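Long-range contact in ribosome biogenesis GTPase A (Thermotoga maritima, PDB 3CNL), which binds GTP and probably hydrolyses it in the course of a late step of 50S ribosomal subunit assembly: residues E27-A39 / V235-P248. Numbering follows the deposited sequence.
Sequences EVRDARAPFATSA and VAQGKAGRVSFERP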
# COMPACT_ATOMS: atom_id res chain seq x y z
N GLU A 27 -2.87 -10.49 2.15
CA GLU A 27 -2.28 -9.26 2.65
C GLU A 27 -1.92 -8.37 1.46
O GLU A 27 -1.01 -8.67 0.67
CB GLU A 27 -1.07 -9.61 3.51
CG GLU A 27 -0.44 -8.46 4.26
CD GLU A 27 0.85 -8.88 4.94
OE1 GLU A 27 1.25 -8.22 5.90
OE2 GLU A 27 1.49 -9.87 4.50
N VAL A 28 -2.67 -7.29 1.32
CA VAL A 28 -2.48 -6.35 0.21
C VAL A 28 -1.47 -5.26 0.61
O VAL A 28 -1.78 -4.35 1.42
CB VAL A 28 -3.82 -5.78 -0.30
CG1 VAL A 28 -3.61 -4.80 -1.49
CG2 VAL A 28 -4.79 -6.92 -0.68
N ARG A 29 -0.27 -5.37 0.04
CA ARG A 29 0.83 -4.45 0.28
C ARG A 29 1.06 -3.64 -0.98
O ARG A 29 0.62 -4.04 -2.05
CB ARG A 29 2.10 -5.23 0.61
CG ARG A 29 1.98 -6.21 1.81
CD ARG A 29 3.36 -6.62 2.26
NE ARG A 29 3.31 -7.69 3.23
CZ ARG A 29 4.36 -8.21 3.86
NH1 ARG A 29 5.58 -7.75 3.62
NH2 ARG A 29 4.17 -9.19 4.73
N ASP A 30 1.75 -2.51 -0.85
CA ASP A 30 2.21 -1.72 -2.00
C ASP A 30 3.60 -2.27 -2.34
O ASP A 30 4.44 -2.39 -1.46
CB ASP A 30 2.24 -0.22 -1.63
CG ASP A 30 2.46 0.70 -2.83
OD1 ASP A 30 3.39 0.44 -3.61
OD2 ASP A 30 1.72 1.70 -3.00
N ALA A 31 3.82 -2.66 -3.60
CA ALA A 31 5.11 -3.18 -4.06
C ALA A 31 6.24 -2.16 -3.95
O ALA A 31 7.42 -2.52 -3.94
CB ALA A 31 5.00 -3.65 -5.53
N ARG A 32 5.89 -0.88 -3.89
CA ARG A 32 6.93 0.17 -3.77
C ARG A 32 7.52 0.25 -2.36
O ARG A 32 8.63 0.79 -2.13
CB ARG A 32 6.36 1.51 -4.19
CG ARG A 32 5.86 1.55 -5.62
CD ARG A 32 5.11 2.85 -5.96
NE ARG A 32 3.88 2.99 -5.15
CZ ARG A 32 3.16 4.11 -5.06
NH1 ARG A 32 3.54 5.20 -5.74
NH2 ARG A 32 2.05 4.17 -4.31
N ALA A 33 6.78 -0.29 -1.40
CA ALA A 33 7.21 -0.26 -0.00
C ALA A 33 6.70 -1.49 0.72
O ALA A 33 5.80 -1.38 1.54
CB ALA A 33 6.66 1.04 0.70
N PRO A 34 7.22 -2.69 0.40
CA PRO A 34 6.69 -3.93 1.01
C PRO A 34 6.86 -4.11 2.51
O PRO A 34 6.03 -4.80 3.11
CB PRO A 34 7.40 -5.05 0.24
CG PRO A 34 7.80 -4.40 -1.04
CD PRO A 34 8.21 -3.01 -0.64
N PHE A 35 7.91 -3.55 3.11
CA PHE A 35 8.04 -3.63 4.57
C PHE A 35 7.10 -2.61 5.21
O PHE A 35 6.32 -2.94 6.11
CB PHE A 35 9.47 -3.42 5.06
CG PHE A 35 10.37 -4.64 4.96
CD1 PHE A 35 9.86 -5.93 4.93
CD2 PHE A 35 11.75 -4.48 4.94
CE1 PHE A 35 10.70 -7.03 4.84
CE2 PHE A 35 12.61 -5.58 4.87
CZ PHE A 35 12.09 -6.84 4.82
N ALA A 36 7.15 -1.37 4.73
CA ALA A 36 6.36 -0.32 5.32
C ALA A 36 4.89 -0.70 5.35
O ALA A 36 4.23 -0.44 6.35
CB ALA A 36 6.57 1.04 4.57
N THR A 37 4.40 -1.32 4.27
CA THR A 37 2.97 -1.65 4.12
C THR A 37 2.61 -3.09 4.54
O THR A 37 1.53 -3.59 4.21
CB THR A 37 2.45 -1.39 2.67
OG1 THR A 37 3.20 -2.17 1.73
CG2 THR A 37 2.55 0.12 2.32
N SER A 38 3.49 -3.73 5.29
CA SER A 38 3.25 -5.07 5.82
C SER A 38 2.25 -4.94 6.95
O SER A 38 2.20 -3.90 7.61
CB SER A 38 4.54 -5.66 6.36
OG SER A 38 4.86 -5.10 7.61
N ALA A 39 1.49 -5.99 7.21
CA ALA A 39 0.47 -5.93 8.27
C ALA A 39 1.05 -6.35 9.62
O ALA A 39 0.52 -7.22 10.30
CB ALA A 39 -0.74 -6.79 7.91
N VAL A 235 2.72 11.55 -5.83
CA VAL A 235 3.68 10.43 -5.68
C VAL A 235 2.95 9.09 -5.43
O VAL A 235 3.27 8.06 -6.05
CB VAL A 235 4.72 10.68 -4.56
CG1 VAL A 235 5.53 9.43 -4.30
CG2 VAL A 235 5.67 11.82 -4.96
N ALA A 236 1.99 9.12 -4.51
CA ALA A 236 1.23 7.94 -4.08
C ALA A 236 0.46 7.31 -5.24
O ALA A 236 0.28 6.09 -5.30
CB ALA A 236 0.29 8.34 -2.99
N GLN A 237 0.02 8.18 -6.16
CA GLN A 237 -0.72 7.81 -7.37
C GLN A 237 0.18 7.38 -8.53
O GLN A 237 -0.31 6.94 -9.56
CB GLN A 237 -1.61 9.00 -7.79
CG GLN A 237 -2.70 9.32 -6.77
CD GLN A 237 -3.46 10.61 -7.05
OE1 GLN A 237 -2.97 11.49 -7.75
NE2 GLN A 237 -4.67 10.72 -6.49
N GLY A 238 1.50 7.45 -8.36
CA GLY A 238 2.41 7.08 -9.42
C GLY A 238 2.56 8.15 -10.50
O GLY A 238 3.08 7.86 -11.59
N LYS A 239 2.13 9.38 -10.19
CA LYS A 239 2.16 10.49 -11.16
C LYS A 239 3.50 11.22 -11.18
O LYS A 239 3.69 12.16 -11.96
CB LYS A 239 1.03 11.50 -10.89
CG LYS A 239 -0.36 11.01 -11.31
CD LYS A 239 -1.46 11.74 -10.56
CE LYS A 239 -2.83 11.09 -10.80
NZ LYS A 239 -3.41 11.53 -12.11
N ALA A 240 4.43 10.76 -10.35
CA ALA A 240 5.72 11.42 -10.18
C ALA A 240 6.88 10.51 -10.58
O ALA A 240 8.02 10.74 -10.16
CB ALA A 240 5.88 11.91 -8.74
N GLY A 241 6.58 9.50 -11.41
CA GLY A 241 7.53 8.48 -11.83
C GLY A 241 7.26 7.06 -11.33
O GLY A 241 6.75 6.90 -10.21
N ARG A 242 7.60 6.06 -12.15
CA ARG A 242 7.69 4.63 -11.76
C ARG A 242 8.86 4.47 -10.80
O ARG A 242 10.00 4.36 -11.22
CB ARG A 242 7.95 3.71 -12.96
CG ARG A 242 6.84 2.77 -13.40
CD ARG A 242 7.41 1.59 -14.21
NE ARG A 242 6.40 1.00 -15.10
CZ ARG A 242 5.81 -0.17 -14.91
NH1 ARG A 242 6.11 -0.92 -13.86
NH2 ARG A 242 4.90 -0.59 -15.77
N VAL A 243 8.56 4.46 -9.52
CA VAL A 243 9.56 4.67 -8.49
C VAL A 243 9.18 3.77 -7.29
O VAL A 243 8.02 3.70 -6.95
CB VAL A 243 9.59 6.18 -8.11
CG1 VAL A 243 9.97 6.40 -6.69
CG2 VAL A 243 10.55 6.96 -9.03
N SER A 244 10.15 3.06 -6.71
CA SER A 244 9.96 2.32 -5.46
C SER A 244 10.67 3.01 -4.30
O SER A 244 11.53 3.87 -4.52
CB SER A 244 10.42 0.87 -5.59
OG SER A 244 9.60 0.15 -6.48
N PHE A 245 10.33 2.65 -3.06
CA PHE A 245 10.79 3.42 -1.90
C PHE A 245 11.58 2.60 -0.90
O PHE A 245 12.10 3.16 0.06
CB PHE A 245 9.61 4.13 -1.19
CG PHE A 245 8.63 4.81 -2.14
CD1 PHE A 245 9.04 5.87 -2.95
CD2 PHE A 245 7.30 4.43 -2.18
CE1 PHE A 245 8.15 6.50 -3.81
CE2 PHE A 245 6.40 5.05 -3.02
CZ PHE A 245 6.82 6.08 -3.86
N GLU A 246 11.64 1.29 -1.13
CA GLU A 246 12.36 0.33 -0.29
C GLU A 246 12.92 -0.78 -1.17
O GLU A 246 12.27 -1.16 -2.15
CB GLU A 246 11.41 -0.37 0.69
CG GLU A 246 10.66 0.49 1.58
CD GLU A 246 10.02 -0.26 2.69
OE1 GLU A 246 9.07 -1.01 2.42
OE2 GLU A 246 10.46 -0.05 3.85
N ARG A 247 14.08 -1.30 -0.78
CA ARG A 247 14.77 -2.45 -1.39
C ARG A 247 15.06 -3.49 -0.30
O ARG A 247 15.36 -3.11 0.83
CB ARG A 247 16.13 -2.01 -1.94
CG ARG A 247 16.12 -1.11 -3.15
CD ARG A 247 17.45 -0.33 -3.21
NE ARG A 247 18.58 -1.12 -2.71
CZ ARG A 247 19.87 -0.75 -2.80
NH1 ARG A 247 20.20 0.40 -3.38
NH2 ARG A 247 20.83 -1.54 -2.32
N PRO A 248 15.01 -4.81 -0.64
CA PRO A 248 15.16 -5.87 0.37
C PRO A 248 16.19 -5.72 1.53
O PRO A 248 15.88 -6.24 2.61
CB PRO A 248 15.36 -7.13 -0.47
CG PRO A 248 14.59 -6.87 -1.71
CD PRO A 248 14.74 -5.38 -1.98
O HOH W 1 9.23 -2.41 -6.03
O HOH W 2 5.56 5.43 -8.09
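Arg32 and Glu246 carry this buried contact, in which the loop leaving strand 24-30 of the circularly permuted G domain meets the end of helix 224-236 and the chain beyond it, beside the GTP site and close to Asn109. Asp30, at the strand's end, forms an Asx turn: its OD1 accepts the backbone N of Arg32 through the anti lone pair, and its two oxygens take NE and NH2 of Arg32 in a side-on salt bridge. Water 1 links Ala31 O to Ser244 OG, whose hydroxyl also meets the backbone N of Asp60. Bent at chi3 (-63°), the Arg32 chain delivers its guanidinium to the helix end, where NH1 bonds Val235 O at 2.9 Å and NH2 bonds Ala236 O at 2.8 Å. Phe245 CE2 lies over one guanidinium face, 3.7 Å above its plane, with the ring inclined at 51°. An alanine in place of Arg32 would lose these bonds and is likely to leave the Asp30 carboxylate without its two-nitrogen grip and the two helix-end carbonyls without these donors. Arg32 O accepts Phe245 N at 2.7 Å. Beyond Ala33, whose CB approaches the Phe245 ring edge, the turn beginning at Phe35 presents two amides to one carboxylate oxygen: Phe35 N (2.9 Å) and Ala36 N (3.0 Å, nearly straight at 172°) reach Glu246 OE1 from opposite faces of the carboxylate plane.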